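Local coordinates for protein type II restriction enzyme BsoBI (Geobacillus stearothermophilus, PDB 1DC1) that recognises the degenerate double-stranded DNA sequence 5'-CYCGRG-3' as a homodimer and cleaves it after the first C to leave terminal 5'-phosphates, at residues V51-A56 with E66-A71; T58-L63 with N97-F102; L73-I78 with D112-R117. One frame throughout, in Å; residues are numbered along the deposited sequence. Where two conformers were deposited one is given.

In the fold
Leaving the N terminus, helix 21-53 runs into contact 1, which closes the short loop leading to helix 69-75. Residues 58-63 lie inside that loop and reach forward to helix 88-103, so contact 2 crosses contact 1; the two meet where Leu62 packs on Ala53 and Ala56. Contact 3 opens after contact 1 has closed, running from helix 69-75 to helix 110-152, and it too crosses contact 2, through Leu98 on Ser76 and Phe102 beside Arg117. Neighbouring contact centres lie only about 10 to 12 Å apart. Together the contacts tie four helices into an alpha-helical lobe well away from the centre of the chain.

Contact 1: residues V51-A56 with E66-A71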
loop_
_atom_site.group_PDB
_atom_site.type_symbol
_atom_site.label_atom_id
_atom_site.label_comp_id
_atom_site.label_asym_id
_atom_site.label_seq_id
_atom_site.Cartn_x
_atom_site.Cartn_y
_atom_site.Cartn_z
ATOM N N VAL D 51 -2.698 33.487 4.718
ATOM C CA VAL D 51 -3.224 34.691 5.339
ATOM C C VAL D 51 -2.656 34.775 6.759
ATOM O O VAL D 51 -2.171 35.824 7.172
ATOM C CB VAL D 51 -4.773 34.654 5.405
ATOM C CG1 VAL D 51 -5.259 35.704 6.412
ATOM C CG2 VAL D 51 -5.375 34.869 4.003
ATOM N N ALA D 52 -2.684 33.672 7.493
ATOM C CA ALA D 52 -2.181 33.652 8.870
ATOM C C ALA D 52 -0.681 33.844 8.964
ATOM O O ALA D 52 -0.189 34.600 9.782
ATOM C CB ALA D 52 -2.547 32.337 9.521
ATOM N N ALA D 53 0.044 33.160 8.104
ATOM C CA ALA D 53 1.477 33.225 8.129
ATOM C C ALA D 53 2.019 34.537 7.649
ATOM O O ALA D 53 3.134 34.924 8.034
ATOM C CB ALA D 53 2.057 32.119 7.291
ATOM N N SER D 54 1.257 35.216 6.795
ATOM C CA SER D 54 1.728 36.461 6.223
ATOM C C SER D 54 1.989 37.604 7.206
ATOM O O SER D 54 2.667 38.590 6.842
ATOM C CB SER D 54 0.812 36.892 5.101
ATOM O OG SER D 54 1.055 36.098 3.951
ATOM N N VAL D 55 1.483 37.489 8.440
ATOM C CA VAL D 55 1.784 38.529 9.422
ATOM C C VAL D 55 3.263 38.433 9.907
ATOM O O VAL D 55 3.785 39.415 10.425
ATOM C CB VAL D 55 0.790 38.551 10.605
ATOM C CG1 VAL D 55 -0.628 38.319 10.088
ATOM C CG2 VAL D 55 1.175 37.551 11.618
ATOM N N ALA D 56 3.941 37.286 9.702
ATOM C CA ALA D 56 5.349 37.130 10.078
ATOM C C ALA D 56 6.140 37.889 9.029
ATOM O O ALA D 56 5.912 37.741 7.826
ATOM C CB ALA D 56 5.742 35.682 10.069
ATOM N N GLU D 66 1.135 30.919 17.128
ATOM C CA GLU D 66 0.763 29.603 17.618
ATOM C C GLU D 66 -0.262 28.879 16.756
ATOM O O GLU D 66 -0.212 27.654 16.625
ATOM C CB GLU D 66 0.333 29.676 19.089
ATOM C CG GLU D 66 -0.849 30.579 19.350
ATOM C CD GLU D 66 -1.367 30.522 20.805
ATOM O OE1 GLU D 66 -0.558 30.462 21.765
ATOM O OE2 GLU D 66 -2.611 30.553 20.972
ATOM N N ASP D 67 -1.147 29.628 16.115
ATOM C CA ASP D 67 -2.207 29.062 15.269
ATOM C C ASP D 67 -1.741 28.251 14.045
ATOM O O ASP D 67 -2.499 27.456 13.495
ATOM C CB ASP D 67 -3.145 30.209 14.850
ATOM C CG ASP D 67 -2.362 31.562 14.534
ATOM O OD1 ASP D 67 -1.633 32.116 15.421
ATOM O OD2 ASP D 67 -2.482 32.087 13.396
ATOM N N ILE D 68 -0.487 28.439 13.648
ATOM C CA ILE D 68 0.083 27.778 12.501
ATOM C C ILE D 68 1.180 26.746 12.826
ATOM O O ILE D 68 1.786 26.166 11.908
ATOM C CB ILE D 68 0.695 28.810 11.542
ATOM C CG1 ILE D 68 1.891 29.457 12.187
ATOM C CG2 ILE D 68 -0.348 29.875 11.139
ATOM C CD1 ILE D 68 2.652 30.329 11.192
ATOM N N GLN D 69 1.446 26.492 14.102
ATOM C CA GLN D 69 2.512 25.526 14.420
ATOM C C GLN D 69 2.310 24.108 13.890
ATOM O O GLN D 69 3.283 23.460 13.486
ATOM C CB GLN D 69 2.815 25.485 15.930
ATOM C CG GLN D 69 3.279 26.847 16.530
ATOM C CD GLN D 69 4.396 27.522 15.739
ATOM O OE1 GLN D 69 5.549 27.029 15.691
ATOM N NE2 GLN D 69 4.061 28.652 15.087
ATOM N N ASP D 70 1.082 23.607 13.855
ATOM C CA ASP D 70 0.870 22.263 13.325
ATOM C C ASP D 70 1.151 22.231 11.835
ATOM O O ASP D 70 1.769 21.288 11.335
ATOM C CB ASP D 70 -0.546 21.817 13.666
ATOM C CG ASP D 70 -0.754 21.684 15.182
ATOM O OD1 ASP D 70 0.075 21.050 15.870
ATOM O OD2 ASP D 70 -1.736 22.223 15.699
ATOM N N ALA D 71 0.720 23.282 11.141
ATOM C CA ALA D 71 0.951 23.446 9.697
ATOM C C ALA D 71 2.481 23.517 9.452
ATOM O O ALA D 71 3.004 22.916 8.512
ATOM C CB ALA D 71 0.272 24.723 9.195
#
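The flat group that reaches across is the carboxylate of Asp67, whose OD2 comes to 3.9 Å from Ala52 CB; this touch is doubtful, because the side chain was modelled in two conformations. The Gln69 amide turns back to its own chain instead, where NE2 is hydrogen-bonded to the backbone oxygens of Leu62 and Leu65. What joins the segments is apolar. Ile68 spreads its two branches over consecutive alanines of helix 21-53: the short branch CG2 meets Ala52 CB at 3.7 Å, and the longer one carries CD1 to 4.3 Å from Ala53 CB. With CG1 held between the backbone N and carbonyl carbon (chi1 67°), CG2 is left beside the N, on the Ala52 side. Small methyl groups let the backbones come near, Ala53 CA and Ile68 CA being 7.1 Å apart. A type I turn from Ala53 to Ala56, closed by Ala56 N to Ala53 O (3.0 Å), follows the helix. The contact joins the end region of helix 21-53 to the start of helix 69-75, with Ile68 also on Leu49 of helix 21-53, while Ala53 touches Leu114, and Ala71 touches Tyr118, on helix 110-152.

Contact 2: residues T58-L63 with N97-F102; sequences TPKDLL and NLIENF
Ile99 of helix 88-103 plugs against Pro59 and Leu63 in a loop of helical backbone angles that opens with an ST motif at Thr58. The apolar contacts centre on this isoleucine, which supplies all of the touching atoms of its segment. Its CG2, anti to the backbone N, meets Pro59 CB at 3.9 Å and also has Lys60 CG nearby. The other branch passes the carbonyl oxygen of Pro59, 3.8 Å from Ile99 CD1, and goes on to Leu63, whose chain it crosses obliquely. Leu63 in turn packs on Ile95 and Asn96, and Pro59 on Leu103, of the same helix. No hydrogen bond spans the two segments; at the start of the loop Thr58 OG1 accepts from Asp61 N at 3.2 Å (137° at the hydrogen), and Asp61 OD2 answers with a weak bond from Thr58 N. They link the ends of the first turn, where Asp61 CB points away from helix 88-103. Farther along, a wider pi-type turn at 99-102 ends with Phe102, whose ring makes a cation-pi contact with Arg117 and packs on Thr40 of the second subunit. The Ile99 methyl CD1 sits at the fork of Leu63, 3.5 Å from CG and 3.6 Å from CD2.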
loop_
_atom_site.group_PDB
_atom_site.type_symbol
_atom_site.label_atom_id
_atom_site.label_comp_id
_atom_site.label_asym_id
_atom_site.label_seq_id
_atom_site.Cartn_x
_atom_site.Cartn_y
_atom_site.Cartn_z
ATOM N N THR D 58 9.430 37.765 9.081
ATOM C CA THR D 58 10.631 36.945 8.891
ATOM C C THR D 58 10.323 35.504 9.221
ATOM O O THR D 58 9.411 35.239 9.976
ATOM C CB THR D 58 11.799 37.386 9.824
ATOM O OG1 THR D 58 11.530 36.952 11.165
ATOM C CG2 THR D 58 11.967 38.906 9.798
ATOM N N PRO D 59 11.056 34.563 8.621
ATOM C CA PRO D 59 10.797 33.154 8.932
ATOM C C PRO D 59 10.774 32.882 10.423
ATOM O O PRO D 59 9.910 32.159 10.893
ATOM C CB PRO D 59 11.927 32.418 8.219
ATOM C CG PRO D 59 12.265 33.295 7.075
ATOM C CD PRO D 59 12.056 34.724 7.555
ATOM N N LYS D 60 11.690 33.470 11.189
ATOM C CA LYS D 60 11.712 33.183 12.623
ATOM C C LYS D 60 10.492 33.683 13.307
ATOM O O LYS D 60 10.102 33.171 14.347
ATOM C CB LYS D 60 12.953 33.765 13.285
ATOM C CG LYS D 60 14.120 32.829 13.129
ATOM C CD LYS D 60 15.379 33.388 13.760
ATOM C CE LYS D 60 16.615 33.220 12.858
ATOM N NZ LYS D 60 17.159 34.534 12.292
ATOM N N ASP D 61 9.858 34.682 12.710
ATOM C CA ASP D 61 8.650 35.231 13.302
ATOM C C ASP D 61 7.501 34.222 13.276
ATOM O O ASP D 61 6.582 34.309 14.094
ATOM C CB ASP D 61 8.232 36.513 12.567
ATOM C CG ASP D 61 9.074 37.734 12.948
ATOM O OD1 ASP D 61 9.715 37.725 14.032
ATOM O OD2 ASP D 61 9.077 38.698 12.142
ATOM N N LEU D 62 7.568 33.264 12.351
ATOM C CA LEU D 62 6.520 32.236 12.208
ATOM C C LEU D 62 6.399 31.397 13.492
ATOM O O LEU D 62 5.325 30.856 13.783
ATOM C CB LEU D 62 6.809 31.338 10.957
ATOM C CG LEU D 62 6.902 32.019 9.555
ATOM C CD1 LEU D 62 7.536 31.114 8.518
ATOM C CD2 LEU D 62 5.501 32.432 9.113
ATOM N N LEU D 63 7.494 31.323 14.248
ATOM C CA LEU D 63 7.515 30.569 15.494
ATOM C C LEU D 63 6.583 31.150 16.558
ATOM O O LEU D 63 6.244 30.487 17.539
ATOM C CB LEU D 63 8.923 30.550 16.035
ATOM C CG LEU D 63 9.857 29.786 15.120
ATOM C CD1 LEU D 63 11.324 29.906 15.561
ATOM C CD2 LEU D 63 9.383 28.348 15.166
ATOM N N ASN D 97 14.424 23.149 11.285
ATOM C CA ASN D 97 15.099 22.722 10.063
ATOM C C ASN D 97 14.415 23.351 8.867
ATOM O O ASN D 97 15.067 23.788 7.924
ATOM C CB ASN D 97 15.073 21.207 9.964
ATOM C CG ASN D 97 15.981 20.542 11.004
ATOM O OD1 ASN D 97 16.918 21.180 11.535
ATOM N ND2 ASN D 97 15.708 19.262 11.308
ATOM N N LEU D 98 13.090 23.414 8.925
ATOM C CA LEU D 98 12.325 23.992 7.833
ATOM C C LEU D 98 12.698 25.471 7.710
ATOM O O LEU D 98 12.967 25.981 6.607
ATOM C CB LEU D 98 10.812 23.826 8.120
ATOM C CG LEU D 98 9.923 24.682 7.214
ATOM C CD1 LEU D 98 10.060 24.259 5.749
ATOM C CD2 LEU D 98 8.459 24.609 7.723
ATOM N N ILE D 99 12.712 26.165 8.844
ATOM C CA ILE D 99 13.081 27.578 8.843
ATOM C C ILE D 99 14.524 27.799 8.338
ATOM O O ILE D 99 14.731 28.599 7.437
ATOM C CB ILE D 99 12.883 28.220 10.262
ATOM C CG1 ILE D 99 11.392 28.367 10.565
ATOM C CG2 ILE D 99 13.556 29.607 10.336
ATOM C CD1 ILE D 99 11.108 28.708 11.997
ATOM N N GLU D 100 15.495 27.049 8.862
ATOM C CA GLU D 100 16.888 27.241 8.463
ATOM C C GLU D 100 17.252 26.708 7.120
ATOM O O GLU D 100 18.051 27.324 6.428
ATOM C CB GLU D 100 17.834 26.624 9.500
ATOM C CG GLU D 100 17.601 27.169 10.922
ATOM C CD GLU D 100 18.473 26.496 11.974
ATOM O OE1 GLU D 100 19.150 25.509 11.623
ATOM O OE2 GLU D 100 18.474 26.944 13.142
ATOM N N ASN D 101 16.659 25.585 6.732
ATOM C CA ASN D 101 17.023 24.967 5.470
ATOM C C ASN D 101 16.255 25.430 4.273
ATOM O O ASN D 101 16.761 25.366 3.132
ATOM C CB ASN D 101 16.890 23.443 5.548
ATOM C CG ASN D 101 17.755 22.850 6.620
ATOM O OD1 ASN D 101 18.847 23.364 6.873
ATOM N ND2 ASN D 101 17.287 21.768 7.263
ATOM N N PHE D 102 15.042 25.903 4.495
ATOM C CA PHE D 102 14.233 26.316 3.352
ATOM C C PHE D 102 13.662 27.747 3.357
ATOM O O PHE D 102 13.744 28.465 2.347
ATOM C CB PHE D 102 13.092 25.291 3.168
ATOM C CG PHE D 102 13.596 23.893 2.966
ATOM C CD1 PHE D 102 14.282 23.555 1.798
ATOM C CD2 PHE D 102 13.377 22.913 3.911
ATOM C CE1 PHE D 102 14.730 22.248 1.575
ATOM C CE2 PHE D 102 13.829 21.596 3.683
ATOM C CZ PHE D 102 14.500 21.263 2.520
#

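Contact 3: residues L73-I78 with D112-R117. With nucleotides of chain B.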
loop_
_atom_site.group_PDB
_atom_site.type_symbol
_atom_site.label_atom_id
_atom_site.label_comp_id
_atom_site.label_asym_id
_atom_site.label_seq_id
_atom_site.Cartn_x
_atom_site.Cartn_y
_atom_site.Cartn_z
ATOM N N LEU D 73 4.822 22.201 11.343
ATOM C CA LEU D 73 5.371 20.864 11.547
ATOM C C LEU D 73 5.079 20.034 10.299
ATOM O O LEU D 73 5.982 19.336 9.805
ATOM C CB LEU D 73 4.779 20.162 12.765
ATOM C CG LEU D 73 5.231 18.706 13.074
ATOM C CD1 LEU D 73 6.769 18.633 13.329
ATOM C CD2 LEU D 73 4.445 18.194 14.291
ATOM N N TYR D 74 3.864 20.124 9.758
ATOM C CA TYR D 74 3.561 19.355 8.574
ATOM C C TYR D 74 4.432 19.752 7.384
ATOM O O TYR D 74 4.978 18.881 6.694
ATOM C CB TYR D 74 2.072 19.474 8.211
ATOM C CG TYR D 74 1.553 18.189 7.557
ATOM C CD1 TYR D 74 1.864 17.888 6.211
ATOM C CD2 TYR D 74 0.834 17.232 8.298
ATOM C CE1 TYR D 74 1.476 16.650 5.615
ATOM C CE2 TYR D 74 0.446 16.017 7.718
ATOM C CZ TYR D 74 0.787 15.747 6.372
ATOM O OH TYR D 74 0.482 14.556 5.804
ATOM N N ALA D 75 4.562 21.058 7.150
ATOM C CA ALA D 75 5.380 21.594 6.054
ATOM C C ALA D 75 6.859 21.226 6.194
ATOM O O ALA D 75 7.579 21.218 5.192
ATOM C CB ALA D 75 5.226 23.132 5.954
ATOM N N SER D 76 7.295 20.920 7.425
ATOM C CA SER D 76 8.671 20.542 7.720
ATOM C C SER D 76 8.954 19.093 7.344
ATOM O O SER D 76 10.058 18.607 7.536
ATOM C CB SER D 76 9.016 20.822 9.196
ATOM O OG SER D 76 8.769 19.709 10.035
ATOM N N GLY D 77 7.967 18.402 6.779
ATOM C CA GLY D 77 8.182 17.038 6.332
ATOM C C GLY D 77 7.692 15.946 7.245
ATOM O O GLY D 77 8.059 14.783 7.029
ATOM N N ILE D 78 6.872 16.310 8.236
ATOM C CA ILE D 78 6.332 15.367 9.201
ATOM C C ILE D 78 4.832 15.021 8.998
ATOM O O ILE D 78 3.950 15.840 9.274
ATOM C CB ILE D 78 6.578 15.892 10.661
ATOM C CG1 ILE D 78 8.055 16.296 10.855
ATOM C CG2 ILE D 78 6.115 14.820 11.679
ATOM C CD1 ILE D 78 9.052 15.183 10.608
ATOM N N ASP D 112 5.578 31.858 0.334
ATOM C CA ASP D 112 5.177 30.838 -0.627
ATOM C C ASP D 112 6.038 29.588 -0.462
ATOM O O ASP D 112 5.553 28.508 -0.729
ATOM C CB ASP D 112 5.242 31.347 -2.063
ATOM C CG ASP D 112 3.993 32.120 -2.488
ATOM O OD1 ASP D 112 2.987 32.228 -1.746
ATOM O OD2 ASP D 112 4.039 32.635 -3.600
ATOM N N GLU D 113 7.306 29.722 -0.053
ATOM C CA GLU D 113 8.137 28.537 0.195
ATOM C C GLU D 113 7.362 27.654 1.218
ATOM O O GLU D 113 7.226 26.438 1.041
ATOM C CB GLU D 113 9.516 28.920 0.779
ATOM C CG GLU D 113 10.457 27.709 0.974
ATOM C CD GLU D 113 10.895 27.043 -0.351
ATOM O OE1 GLU D 113 10.824 27.711 -1.404
ATOM O OE2 GLU D 113 11.325 25.853 -0.360
ATOM N N LEU D 114 6.855 28.269 2.277
ATOM C CA LEU D 114 6.107 27.552 3.311
ATOM C C LEU D 114 4.828 26.916 2.772
ATOM O O LEU D 114 4.547 25.724 3.015
ATOM C CB LEU D 114 5.719 28.520 4.427
ATOM C CG LEU D 114 4.806 27.975 5.533
ATOM C CD1 LEU D 114 5.356 26.654 6.130
ATOM C CD2 LEU D 114 4.701 29.073 6.616
ATOM N N ILE D 115 4.032 27.730 2.065
ATOM C CA ILE D 115 2.750 27.260 1.493
ATOM C C ILE D 115 2.950 26.113 0.483
ATOM O O ILE D 115 2.202 25.151 0.499
ATOM C CB ILE D 115 1.907 28.423 0.788
ATOM C CG1 ILE D 115 1.709 29.651 1.731
ATOM C CG2 ILE D 115 0.564 27.882 0.384
ATOM C CD1 ILE D 115 1.285 29.341 3.153
ATOM N N PHE D 116 3.951 26.235 -0.387
ATOM C CA PHE D 116 4.289 25.228 -1.387
ATOM C C PHE D 116 4.696 23.921 -0.663
ATOM O O PHE D 116 4.276 22.837 -1.075
ATOM C CB PHE D 116 5.468 25.695 -2.268
ATOM C CG PHE D 116 5.122 26.794 -3.249
ATOM C CD1 PHE D 116 3.803 27.266 -3.401
ATOM C CD2 PHE D 116 6.118 27.362 -4.027
ATOM C CE1 PHE D 116 3.486 28.303 -4.321
ATOM C CE2 PHE D 116 5.814 28.394 -4.951
ATOM C CZ PHE D 116 4.507 28.860 -5.093
ATOM N N ARG D 117 5.509 24.019 0.403
ATOM C CA ARG D 117 5.917 22.815 1.127
ATOM C C ARG D 117 4.769 22.212 1.890
ATOM O O ARG D 117 4.622 20.993 1.933
ATOM C CB ARG D 117 7.097 23.097 2.033
ATOM C CG ARG D 117 8.353 23.109 1.171
ATOM C CD ARG D 117 9.693 23.629 1.808
ATOM N NE ARG D 117 10.739 23.423 0.787
ATOM C CZ ARG D 117 11.351 22.260 0.566
ATOM N NH1 ARG D 117 11.053 21.183 1.295
ATOM N NH2 ARG D 117 12.197 22.159 -0.441
ATOM P P DG B 10 -0.916 11.582 7.023
ATOM O OP1 DG B 10 -0.688 13.002 7.402
ATOM O OP2 DG B 10 -0.581 10.508 7.983
ATOM O "O5'" DG B 10 -2.398 11.464 6.459
ATOM C "C5'" DG B 10 -3.480 11.036 7.258
ATOM C "C4'" DG B 10 -4.500 10.335 6.384
ATOM O "O4'" DG B 10 -3.867 9.235 5.703
ATOM C "C3'" DG B 10 -5.605 9.708 7.221
ATOM O "O3'" DG B 10 -6.707 10.576 7.247
ATOM C "C2'" DG B 10 -5.965 8.434 6.493
ATOM C "C1'" DG B 10 -4.647 8.043 5.845
ATOM N N9 DG B 10 -3.864 7.087 6.616
ATOM C C8 DG B 10 -2.606 7.293 7.142
ATOM N N7 DG B 10 -2.104 6.226 7.694
ATOM C C5 DG B 10 -3.101 5.260 7.545
ATOM C C6 DG B 10 -3.125 3.866 7.939
ATOM O O6 DG B 10 -2.269 3.225 8.557
ATOM N N1 DG B 10 -4.321 3.239 7.553
ATOM C C2 DG B 10 -5.391 3.882 6.945
ATOM N N2 DG B 10 -6.498 3.114 6.703
ATOM N N3 DG B 10 -5.385 5.183 6.605
ATOM C C4 DG B 10 -4.208 5.791 6.912
HETATM O O HOH W 1 10.329 20.873 4.143
#
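Ala75 rests on Leu114 and Arg117 of helix 110-152 just where helix 69-75 stops in a Schellman motif. Leu73 opens the segment and turns its side chain to Lys91 of helix 88-103. Tyr74 points to the DNA: its OH donates to OP1 of nucleotide DG10 of chain B at 2.5 Å, the phosphate oxygen lying at the ring edge and in its plane, while Phe121, Gln122 and Ser125 pack about the side chain. A phenylalanine here would probably leave that phosphate oxygen without its hydroxyl donor and so weaken this hold on the backbone of the DNA. Ala75 makes the contact itself. Its CB meets Leu114 CD1 at 3.5 Å, and Ala75 O lies 3.7 Å from Arg117 CB. A water spans the remaining distance, donating to Ala75 O at 3.0 Å and accepting from Arg117 NH1 at 3.0 Å. The same guanidinium also bonds Ser39 of the second subunit through NH1, and its NE forms a salt bridge with Glu113 OE2 (2.8 Å, 163°), met on the anti side and tilted 26° out of the carboxylate plane. The group is thus held by the water, Ser39 and Glu113, with Phe102 in cation-pi contact. The charge of Glu113 has a second partner in Arg47 of the second subunit. Ser76 CB points away, and its OG is hydrogen-bonded to Ser94 OG, while Ser76 O accepts from Asn36 of the second subunit. Gly77, with phi of 100°, is the first residue to leave helical angles and completes the Schellman motif; its N bonds to Tyr74 O at 3.0 Å, and a CB here would jam against the preceding carbonyl. Ile78 follows, and its carbonyl O lies 3.5 Å above the plane of the Tyr74 ring, offset toward the rim.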